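Local coordinates for protein complement C1r subcomponent (Homo sapiens, PDB 6F1D) that cleaves and activates C1s in the complement C1 complex as a serine protease, and probably contributes to the C1r-C1s assembly through its calcium-binding CUB domains, at residues P59-L65 / G75-G79; P49-E53 / S102-W108; T41-L47 / K109-E115. All coordinates share one frame; numbering follows the deposited sequence.

Interaction 1 of 3, residues P59-L65 / G75-G79; sequences PCPYDQL and GEFCG. Unlike the reference sequence in segment 59-65: P59 (reference His). With CA (calcium ion), chain B.
E76, F77 and C78 meet C60, Q64 and L65 at the open end of the β-hairpin formed by strands 64-69 and 72-77, in the mixed sheet of the CUB domain where 72-77 is an outermost strand. G75 comes first and is tied to the hairpin by backbone bonding to I67. E76 follows with CG trans to its N (chi1 166°) and an extended chain that runs alongside Q64. The amide and carboxylate planes are 41° apart; E76 OE1 lies 3.6 Å from Q64 CG, and E76 OE2 lies 3.4 Å from C60 CB. No hydrogen bond joins Q64 and E76: Q66 NE2 donates to E76 OE1, while Q64 bends at chi2 and its NE2 reaches back to C60 O at 2.8 Å. F77 and L65 form the hydrogen-bonded antiparallel pair, with F77 N to L65 O at 2.8 Å and L65 N to F77 O at 3.0 Å. C78 then leaves the strand and closes the disulfide, its SG 2.1 Å from C60 SG with a near-perpendicular chi3 of -89°. Three residues after C60, D63 OD2 is hydrogen-bonded with Y24 OH, and the same carboxylate chelates calcium through OD1 at 2.6 Å and OD2 at 2.5 Å.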
loop_
_atom_site.group_PDB
_atom_site.type_symbol
_atom_site.label_atom_id
_atom_site.label_comp_id
_atom_site.label_asym_id
_atom_site.label_seq_id
_atom_site.Cartn_x
_atom_site.Cartn_y
_atom_site.Cartn_z
ATOM N N PRO A 59 -2.321 18.019 2.559
ATOM C CA PRO A 59 -1.908 16.604 2.653
ATOM C C PRO A 59 -2.800 15.695 1.817
ATOM O O PRO A 59 -4.023 15.655 2.008
ATOM C CB PRO A 59 -2.033 16.295 4.152
ATOM C CG PRO A 59 -2.799 17.432 4.744
ATOM C CD PRO A 59 -2.608 18.622 3.867
ATOM N N CYS A 60 -2.174 14.980 0.875
ATOM C CA CYS A 60 -2.762 13.927 0.049
ATOM C C CYS A 60 -4.212 14.184 -0.395
ATOM O O CYS A 60 -5.077 13.325 -0.193
ATOM C CB CYS A 60 -2.643 12.579 0.750
ATOM S SG CYS A 60 -0.878 12.124 1.164
ATOM N N PRO A 61 -4.469 15.281 -1.095
ATOM C CA PRO A 61 -5.847 15.565 -1.521
ATOM C C PRO A 61 -6.281 14.774 -2.732
ATOM O O PRO A 61 -7.484 14.670 -2.988
ATOM C CB PRO A 61 -5.801 17.066 -1.853
ATOM C CG PRO A 61 -4.414 17.236 -2.427
ATOM C CD PRO A 61 -3.523 16.280 -1.601
ATOM N N TYR A 62 -5.362 14.180 -3.474
ATOM C CA TYR A 62 -5.742 13.626 -4.774
ATOM C C TYR A 62 -5.887 12.122 -4.677
ATOM O O TYR A 62 -6.986 11.577 -4.811
ATOM C CB TYR A 62 -4.683 13.990 -5.812
ATOM C CG TYR A 62 -4.582 15.481 -6.105
ATOM C CD1 TYR A 62 -3.344 16.119 -6.149
ATOM C CD2 TYR A 62 -5.729 16.257 -6.342
ATOM C CE1 TYR A 62 -3.241 17.447 -6.420
ATOM C CE2 TYR A 62 -5.619 17.598 -6.613
ATOM C CZ TYR A 62 -4.362 18.177 -6.667
ATOM O OH TYR A 62 -4.253 19.515 -6.932
ATOM N N ASP A 63 -4.774 11.445 -4.463
ATOM C CA ASP A 63 -4.708 9.994 -4.394
ATOM C C ASP A 63 -4.138 9.669 -3.029
ATOM O O ASP A 63 -3.370 10.469 -2.498
ATOM C CB ASP A 63 -3.773 9.376 -5.482
ATOM C CG ASP A 63 -4.104 9.838 -6.885
ATOM O OD1 ASP A 63 -5.248 10.264 -7.143
ATOM O OD2 ASP A 63 -3.199 9.793 -7.750
ATOM N N GLN A 64 -4.507 8.509 -2.456
ATOM C CA GLN A 64 -4.029 8.187 -1.108
ATOM C C GLN A 64 -3.733 6.711 -1.016
ATOM O O GLN A 64 -4.543 5.901 -1.479
ATOM C CB GLN A 64 -5.066 8.506 -0.010
ATOM C CG GLN A 64 -5.559 9.945 0.012
ATOM C CD GLN A 64 -6.672 10.238 -1.022
ATOM O OE1 GLN A 64 -7.473 9.373 -1.347
ATOM N NE2 GLN A 64 -6.746 11.497 -1.478
ATOM N N LEU A 65 -2.645 6.358 -0.330
ATOM C CA LEU A 65 -2.417 4.977 0.118
ATOM C C LEU A 65 -2.555 4.940 1.647
ATOM O O LEU A 65 -1.811 5.620 2.356
ATOM C CB LEU A 65 -1.031 4.484 -0.309
ATOM C CG LEU A 65 -0.736 3.047 0.164
ATOM C CD1 LEU A 65 -1.801 2.131 -0.481
ATOM C CD2 LEU A 65 0.677 2.626 -0.312
ATOM N N GLY A 75 -1.097 5.003 8.942
ATOM C CA GLY A 75 -0.455 5.921 8.023
ATOM C C GLY A 75 -1.253 6.183 6.759
ATOM O O GLY A 75 -1.945 5.293 6.264
ATOM N N GLU A 76 -1.230 7.423 6.267
ATOM C CA GLU A 76 -1.733 7.744 4.933
ATOM C C GLU A 76 -0.583 8.356 4.135
ATOM O O GLU A 76 0.092 9.261 4.637
ATOM C CB GLU A 76 -2.901 8.735 4.986
ATOM C CG GLU A 76 -3.205 9.348 3.593
ATOM C CD GLU A 76 -4.452 10.258 3.571
ATOM O OE1 GLU A 76 -5.596 9.725 3.597
ATOM O OE2 GLU A 76 -4.280 11.506 3.506
ATOM N N PHE A 77 -0.352 7.883 2.922
ATOM C CA PHE A 77 0.888 8.202 2.220
ATOM C C PHE A 77 0.620 8.698 0.801
ATOM O O PHE A 77 -0.272 8.198 0.112
ATOM C CB PHE A 77 1.803 6.973 2.189
ATOM C CG PHE A 77 2.180 6.446 3.568
ATOM C CD1 PHE A 77 3.143 7.082 4.307
ATOM C CD2 PHE A 77 1.541 5.326 4.126
ATOM C CE1 PHE A 77 3.497 6.621 5.569
ATOM C CE2 PHE A 77 1.904 4.855 5.371
ATOM C CZ PHE A 77 2.881 5.501 6.085
ATOM N N CYS A 78 1.412 9.685 0.361
ATOM C CA CYS A 78 1.441 10.112 -1.038
ATOM C C CYS A 78 2.807 10.729 -1.299
ATOM O O CYS A 78 3.668 10.747 -0.423
ATOM C CB CYS A 78 0.293 11.086 -1.388
ATOM S SG CYS A 78 0.363 12.609 -0.422
ATOM N N GLY A 79 3.023 11.195 -2.518
ATOM C CA GLY A 79 4.289 11.843 -2.847
ATOM C C GLY A 79 5.330 10.890 -3.413
ATOM O O GLY A 79 5.015 9.791 -3.878
HETATM CA CA CA B . -4.469 10.953 -9.516
HETATM O O HOH W 1 -5.520 9.063 -10.362
HETATM O O HOH W 2 -2.481 10.020 -10.790
#

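Interaction 2 of 3, residues P49-E53 / S102-W108; sequences PFDIE and SGDSRGW. Unlike the reference sequence in segment 49-53: E53 (reference Asp). With CA (calcium ion), chain B.
E53 and S102 meet at calcium, with E53 OE2 bound to the ion at 2.3 Å and S102 O at 2.5 Å. The fully extended E53 side chain, a glutamate where the reference sequence has aspartate, spans the distance from its backbone to the metal. Two waters also ligate the ion, and D63 and D100 complete the site. The second carboxylate oxygen, OE1, accepts a hydrogen bond from a water that also bonds S102 OG, linking the two ligand residues a second time.

One layer out, S105 OG packs 3.4 Å from E53 CB, and Y24 OH is hydrogen-bonded to E53 N. This calcium site lies at one end of the CUB β-sandwich, where the segments after strand 40-46 and before strand 109-116 approach each other. The two segments form one antiparallel bridge, in which D51 and G107 exchange backbone hydrogen bonds. D51 adds a side-chain bond: R106 N donates to D51 OD2 at 2.9 Å, arriving from above the carboxylate plane, 52° out of it.

Farther from the metal, P49 CG sits 3.8 Å above the guanidinium plane of R106, whose NE bonds P21 O. On the inner side, I52 CD1 touches W108 CD1 at 3.7 Å, and F50 CD2 meets W108 CB at 3.6 Å. The W108 indole is itself packed edge-to-face with F97 and Y32.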
loop_
_atom_site.group_PDB
_atom_site.type_symbol
_atom_site.label_atom_id
_atom_site.label_comp_id
_atom_site.label_asym_id
_atom_site.label_seq_id
_atom_site.Cartn_x
_atom_site.Cartn_y
_atom_site.Cartn_z
ATOM N N PRO A 49 10.877 2.900 -7.615
ATOM C CA PRO A 49 10.210 4.171 -7.365
ATOM C C PRO A 49 8.922 4.064 -6.578
ATOM O O PRO A 49 8.205 3.062 -6.596
ATOM C CB PRO A 49 9.908 4.683 -8.775
ATOM C CG PRO A 49 9.694 3.417 -9.541
ATOM C CD PRO A 49 10.815 2.543 -9.043
ATOM N N PHE A 50 8.656 5.148 -5.863
ATOM C CA PHE A 50 7.407 5.369 -5.147
ATOM C C PHE A 50 6.921 6.711 -5.649
ATOM O O PHE A 50 7.673 7.688 -5.609
ATOM C CB PHE A 50 7.635 5.395 -3.634
ATOM C CG PHE A 50 6.377 5.617 -2.815
ATOM C CD1 PHE A 50 5.951 6.899 -2.488
ATOM C CD2 PHE A 50 5.672 4.550 -2.352
ATOM C CE1 PHE A 50 4.794 7.078 -1.706
ATOM C CE2 PHE A 50 4.555 4.709 -1.582
ATOM C CZ PHE A 50 4.105 5.977 -1.263
ATOM N N ASP A 51 5.698 6.759 -6.180
ATOM C CA ASP A 51 5.227 8.005 -6.792
ATOM C C ASP A 51 3.699 7.989 -6.768
ATOM O O ASP A 51 3.072 7.327 -7.600
ATOM C CB ASP A 51 5.796 8.158 -8.207
ATOM C CG ASP A 51 5.216 9.347 -8.949
ATOM O OD1 ASP A 51 4.797 10.324 -8.263
ATOM O OD2 ASP A 51 5.192 9.311 -10.213
ATOM N N ILE A 52 3.125 8.661 -5.776
ATOM C CA ILE A 52 1.679 8.841 -5.690
ATOM C C ILE A 52 1.447 10.340 -5.790
ATOM O O ILE A 52 2.124 11.117 -5.103
ATOM C CB ILE A 52 1.109 8.272 -4.382
ATOM C CG1 ILE A 52 1.376 6.757 -4.293
ATOM C CG2 ILE A 52 -0.420 8.602 -4.219
ATOM C CD1 ILE A 52 0.841 6.117 -3.035
ATOM N N GLU A 53 0.506 10.740 -6.638
ATOM C CA GLU A 53 0.324 12.157 -6.933
ATOM C C GLU A 53 0.055 12.929 -5.633
ATOM O O GLU A 53 -0.693 12.449 -4.760
ATOM C CB GLU A 53 -0.840 12.301 -7.936
ATOM C CG GLU A 53 -1.184 13.760 -8.353
ATOM C CD GLU A 53 -2.469 13.838 -9.172
ATOM O OE1 GLU A 53 -2.673 14.836 -9.896
ATOM O OE2 GLU A 53 -3.302 12.918 -9.077
ATOM N N SER A 102 -7.516 11.850 -12.539
ATOM C CA SER A 102 -6.491 12.208 -13.525
ATOM C C SER A 102 -5.084 12.100 -12.939
ATOM O O SER A 102 -4.888 11.967 -11.720
ATOM C CB SER A 102 -6.696 13.628 -14.033
ATOM O OG SER A 102 -6.409 14.529 -12.953
ATOM N N GLY A 103 -4.106 12.203 -13.837
ATOM C CA GLY A 103 -2.696 12.225 -13.508
ATOM C C GLY A 103 -1.986 10.945 -13.951
ATOM O O GLY A 103 -2.596 9.890 -14.158
ATOM N N ASP A 104 -0.664 11.062 -14.099
ATOM C CA ASP A 104 0.215 9.975 -14.521
ATOM C C ASP A 104 1.294 9.877 -13.440
ATOM O O ASP A 104 2.216 10.697 -13.410
ATOM C CB ASP A 104 0.831 10.261 -15.884
ATOM C CG ASP A 104 -0.139 9.963 -17.048
ATOM O OD1 ASP A 104 -0.632 8.807 -17.137
ATOM O OD2 ASP A 104 -0.397 10.878 -17.863
ATOM N N SER A 105 1.148 8.938 -12.519
ATOM C CA SER A 105 2.124 8.715 -11.458
ATOM C C SER A 105 2.465 7.240 -11.459
ATOM O O SER A 105 1.608 6.388 -11.757
ATOM C CB SER A 105 1.591 9.134 -10.063
ATOM O OG SER A 105 0.763 10.282 -10.159
ATOM N N ARG A 106 3.696 6.931 -11.067
ATOM C CA ARG A 106 4.182 5.574 -11.293
ATOM C C ARG A 106 3.632 4.575 -10.285
ATOM O O ARG A 106 3.595 3.382 -10.592
ATOM C CB ARG A 106 5.708 5.556 -11.290
ATOM C CG ARG A 106 6.296 6.405 -12.436
ATOM C CD ARG A 106 7.777 6.463 -12.360
ATOM N NE ARG A 106 8.354 5.350 -13.087
ATOM C CZ ARG A 106 9.655 5.081 -13.111
ATOM N NH1 ARG A 106 10.503 5.864 -12.445
ATOM N NH2 ARG A 106 10.104 4.037 -13.806
ATOM N N GLY A 107 3.208 5.012 -9.083
ATOM C CA GLY A 107 2.571 4.093 -8.134
ATOM C C GLY A 107 3.513 3.544 -7.070
ATOM O O GLY A 107 4.550 4.141 -6.765
ATOM N N TRP A 108 3.216 2.371 -6.519
ATOM C CA TRP A 108 4.018 1.917 -5.388
ATOM C C TRP A 108 4.131 0.409 -5.482
ATOM O O TRP A 108 3.308 -0.258 -6.120
ATOM C CB TRP A 108 3.371 2.321 -4.048
ATOM C CG TRP A 108 1.926 1.937 -4.023
ATOM C CD1 TRP A 108 0.883 2.693 -4.462
ATOM C CD2 TRP A 108 1.354 0.677 -3.615
ATOM N NE1 TRP A 108 -0.300 2.016 -4.290
ATOM C CE2 TRP A 108 -0.038 0.772 -3.799
ATOM C CE3 TRP A 108 1.885 -0.513 -3.077
ATOM C CZ2 TRP A 108 -0.913 -0.263 -3.491
ATOM C CZ3 TRP A 108 1.004 -1.538 -2.782
ATOM C CH2 TRP A 108 -0.377 -1.397 -2.976
HETATM CA CA CA B . -4.469 10.953 -9.516
HETATM O O HOH W 3 3.480 12.021 -9.430
HETATM O O HOH W 4 -5.446 15.517 -10.205
HETATM O O HOH W 2 -2.481 10.020 -10.790
HETATM O O HOH W 1 -5.520 9.063 -10.362
#

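Interaction 3 of 3, residues T41-L47 / K109-E115; sequences TLHLKFL and KLRYTTE
E115 and H43 meet across two central neighbours of the four-stranded antiparallel sheet, one of the two layers of the CUB β-sandwich, in which strand 40-46 pairs with strand 109-116. The E115 side chain can be followed outward. Its CB lies 3.5 Å from T41 CG2 and also touches the H43 ring at NE2. CG continues alongside T41, on whose methyl it rests, because chi1 of 168° sets CG trans to the backbone N. CD remains near that methyl, and the tip turns to the imidazole: H43 NE2 donates to E115 OE1 at 2.6 Å. The oxygen receives the proton on its anti lone pair and lies close to the ring plane, although the ring and carboxylate planes are 42° apart. This short bond ties the ends of two side chains on the face that also carries T41, K45, R111 and T113, and the carboxylate would probably favour the protonated form of the imidazole.

Backbone evidence for the pairing is regular: T41 with E115, H43 with T113 and K45 with R111 are hydrogen-bonded pairs, each with two N-H to O bonds. Beyond them L47 N donates to K109 O at 2.9 Å.

The other face carries L42, L44, F46, L110, Y112 and T114, and is directed at the second sheet, where I34 receives L42, L44 and Y112. L42 and Y112 run side by side, with L42 CD2 3.5 Å from Y112 CD1 and also 3.6 Å from T114 CG2. L44 CD2 crosses to Y112 CB at 3.6 Å; the Y112 hydroxyl bonds E10 O. At the far end L110 makes a CH-pi contact, its CB 4.0 Å from the F46 ring centroid and 16° off the normal, while L110 CD2 reaches F46 CZ at 3.8 Å.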
loop_
_atom_site.group_PDB
_atom_site.type_symbol
_atom_site.label_atom_id
_atom_site.label_comp_id
_atom_site.label_asym_id
_atom_site.label_seq_id
_atom_site.Cartn_x
_atom_site.Cartn_y
_atom_site.Cartn_z
ATOM N N THR A 41 4.237 -11.797 12.705
ATOM C CA THR A 41 3.990 -10.372 12.555
ATOM C C THR A 41 4.513 -9.908 11.205
ATOM O O THR A 41 5.514 -10.419 10.698
ATOM C CB THR A 41 4.633 -9.573 13.698
ATOM O OG1 THR A 41 4.605 -8.180 13.395
ATOM C CG2 THR A 41 6.053 -9.983 13.909
ATOM N N LEU A 42 3.826 -8.937 10.620
ATOM C CA LEU A 42 4.094 -8.503 9.254
ATOM C C LEU A 42 4.994 -7.285 9.263
ATOM O O LEU A 42 4.801 -6.366 10.075
ATOM C CB LEU A 42 2.805 -8.176 8.511
ATOM C CG LEU A 42 2.067 -9.449 8.179
ATOM C CD1 LEU A 42 0.602 -9.097 8.005
ATOM C CD2 LEU A 42 2.694 -9.997 6.866
ATOM N N HIS A 43 6.022 -7.334 8.416
ATOM C CA HIS A 43 6.915 -6.219 8.130
ATOM C C HIS A 43 6.729 -5.799 6.676
ATOM O O HIS A 43 6.704 -6.653 5.772
ATOM C CB HIS A 43 8.373 -6.619 8.357
ATOM C CG HIS A 43 8.720 -6.877 9.785
ATOM N ND1 HIS A 43 9.613 -6.096 10.483
ATOM C CD2 HIS A 43 8.337 -7.860 10.630
ATOM C CE1 HIS A 43 9.755 -6.578 11.708
ATOM N NE2 HIS A 43 8.983 -7.645 11.824
ATOM N N LEU A 44 6.612 -4.493 6.439
ATOM C CA LEU A 44 6.397 -3.962 5.084
ATOM C C LEU A 44 7.578 -3.089 4.693
ATOM O O LEU A 44 8.071 -2.279 5.505
ATOM C CB LEU A 44 5.123 -3.104 5.014
ATOM C CG LEU A 44 3.822 -3.647 5.597
ATOM C CD1 LEU A 44 2.748 -2.594 5.361
ATOM C CD2 LEU A 44 3.464 -4.924 4.886
ATOM N N LYS A 45 8.032 -3.261 3.457
ATOM C CA LYS A 45 9.139 -2.497 2.933
ATOM C C LYS A 45 8.795 -1.998 1.536
ATOM O O LYS A 45 8.666 -2.801 0.615
ATOM C CB LYS A 45 10.375 -3.380 2.851
ATOM C CG LYS A 45 11.445 -2.681 2.139
ATOM C CD LYS A 45 12.410 -3.646 1.501
ATOM C CE LYS A 45 13.688 -2.936 1.338
ATOM N NZ LYS A 45 14.347 -2.569 2.624
ATOM N N PHE A 46 8.740 -0.695 1.352
ATOM C CA PHE A 46 8.461 -0.190 0.019
ATOM C C PHE A 46 9.716 -0.130 -0.815
ATOM O O PHE A 46 10.777 0.258 -0.328
ATOM C CB PHE A 46 7.838 1.188 0.122
ATOM C CG PHE A 46 6.390 1.134 0.521
ATOM C CD1 PHE A 46 5.413 1.055 -0.452
ATOM C CD2 PHE A 46 6.022 1.091 1.849
ATOM C CE1 PHE A 46 4.047 0.969 -0.094
ATOM C CE2 PHE A 46 4.675 1.012 2.221
ATOM C CZ PHE A 46 3.692 0.965 1.246
ATOM N N LEU A 47 9.560 -0.401 -2.102
ATOM C CA LEU A 47 10.628 -0.312 -3.066
ATOM C C LEU A 47 10.625 1.051 -3.737
ATOM O O LEU A 47 9.700 1.841 -3.581
ATOM C CB LEU A 47 10.491 -1.429 -4.088
ATOM C CG LEU A 47 10.804 -2.827 -3.506
ATOM C CD1 LEU A 47 11.922 -2.790 -2.481
ATOM C CD2 LEU A 47 9.631 -3.486 -2.887
ATOM N N LYS A 109 5.138 -0.119 -4.800
ATOM C CA LYS A 109 5.324 -1.555 -4.701
ATOM C C LYS A 109 6.001 -1.807 -3.360
ATOM O O LYS A 109 6.917 -1.064 -2.987
ATOM C CB LYS A 109 6.214 -2.066 -5.844
ATOM C CG LYS A 109 6.584 -3.542 -5.770
ATOM C CD LYS A 109 7.115 -3.994 -7.128
ATOM C CE LYS A 109 7.666 -5.403 -7.083
ATOM N NZ LYS A 109 8.254 -5.786 -8.410
ATOM N N LEU A 110 5.582 -2.867 -2.671
ATOM C CA LEU A 110 6.163 -3.228 -1.381
ATOM C C LEU A 110 6.414 -4.722 -1.375
ATOM O O LEU A 110 5.814 -5.478 -2.147
ATOM C CB LEU A 110 5.241 -2.854 -0.206
ATOM C CG LEU A 110 3.911 -3.566 -0.095
ATOM C CD1 LEU A 110 4.070 -4.906 0.631
ATOM C CD2 LEU A 110 2.918 -2.672 0.730
ATOM N N ARG A 111 7.337 -5.133 -0.515
ATOM C CA ARG A 111 7.513 -6.530 -0.137
ATOM C C ARG A 111 7.151 -6.665 1.333
ATOM O O ARG A 111 7.639 -5.896 2.177
ATOM C CB ARG A 111 8.946 -7.002 -0.348
ATOM C CG ARG A 111 9.208 -8.442 0.157
ATOM C CD ARG A 111 10.358 -9.134 -0.577
ATOM N NE ARG A 111 10.357 -10.576 -0.308
ATOM C CZ ARG A 111 11.162 -11.169 0.559
ATOM N NH1 ARG A 111 12.074 -10.464 1.236
ATOM N NH2 ARG A 111 11.071 -12.478 0.729
ATOM N N TYR A 112 6.305 -7.639 1.647
ATOM C CA TYR A 112 6.040 -7.959 3.045
ATOM C C TYR A 112 6.748 -9.258 3.399
ATOM O O TYR A 112 6.904 -10.155 2.552
ATOM C CB TYR A 112 4.536 -8.038 3.315
ATOM C CG TYR A 112 3.845 -9.285 2.821
ATOM C CD1 TYR A 112 3.782 -10.421 3.619
ATOM C CD2 TYR A 112 3.212 -9.312 1.578
ATOM C CE1 TYR A 112 3.147 -11.581 3.160
ATOM C CE2 TYR A 112 2.578 -10.454 1.121
ATOM C CZ TYR A 112 2.553 -11.584 1.918
ATOM O OH TYR A 112 1.912 -12.724 1.485
ATOM N N THR A 113 7.216 -9.335 4.640
ATOM C CA THR A 113 7.807 -10.546 5.168
ATOM C C THR A 113 7.183 -10.776 6.528
ATOM O O THR A 113 6.574 -9.865 7.096
ATOM C CB THR A 113 9.322 -10.424 5.300
ATOM O OG1 THR A 113 9.640 -9.158 5.938
ATOM C CG2 THR A 113 10.020 -10.511 3.894
ATOM N N THR A 114 7.408 -11.953 7.095
ATOM C CA THR A 114 6.845 -12.267 8.396
ATOM C C THR A 114 7.961 -12.603 9.371
ATOM O O THR A 114 8.982 -13.204 9.014
ATOM C CB THR A 114 5.831 -13.425 8.326
ATOM O OG1 THR A 114 6.395 -14.512 7.590
ATOM C CG2 THR A 114 4.562 -12.989 7.597
ATOM N N GLU A 115 7.757 -12.166 10.597
ATOM C CA GLU A 115 8.644 -12.409 11.710
ATOM C C GLU A 115 7.943 -13.365 12.655
ATOM O O GLU A 115 6.734 -13.225 12.932
ATOM C CB GLU A 115 8.991 -11.100 12.426
ATOM C CG GLU A 115 9.686 -11.279 13.774
ATOM C CD GLU A 115 9.719 -9.995 14.605
ATOM O OE1 GLU A 115 9.521 -8.893 14.047
ATOM O OE2 GLU A 115 9.950 -10.091 15.831
HETATM O O HOH W 5 7.085 1.935 -4.208
#

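Overall arrangement
Interactions 1 and 2 converge on one calcium ion, their centres about 11 Å apart. D63 from 59-65 and E53 and S102 from interaction 2 share it, with D63 OD2 only 3.4 Å from E53 OE2, a closeness of like charges that the bound calcium probably offsets. A probable backbone hydrogen bond, G79 N to I52 O at 2.7 Å, also joins the two. Interaction 3 lies farther from the site, its centre about 19 Å and 20 Å from those of interactions 1 and 2, and encloses both along the chain. F46 connects it to each: its CE1 is 3.8 Å from L65 CD2 and 4.0 Å from W108 CE3, so the F46 ring packs against one residue of each of the other two contacts.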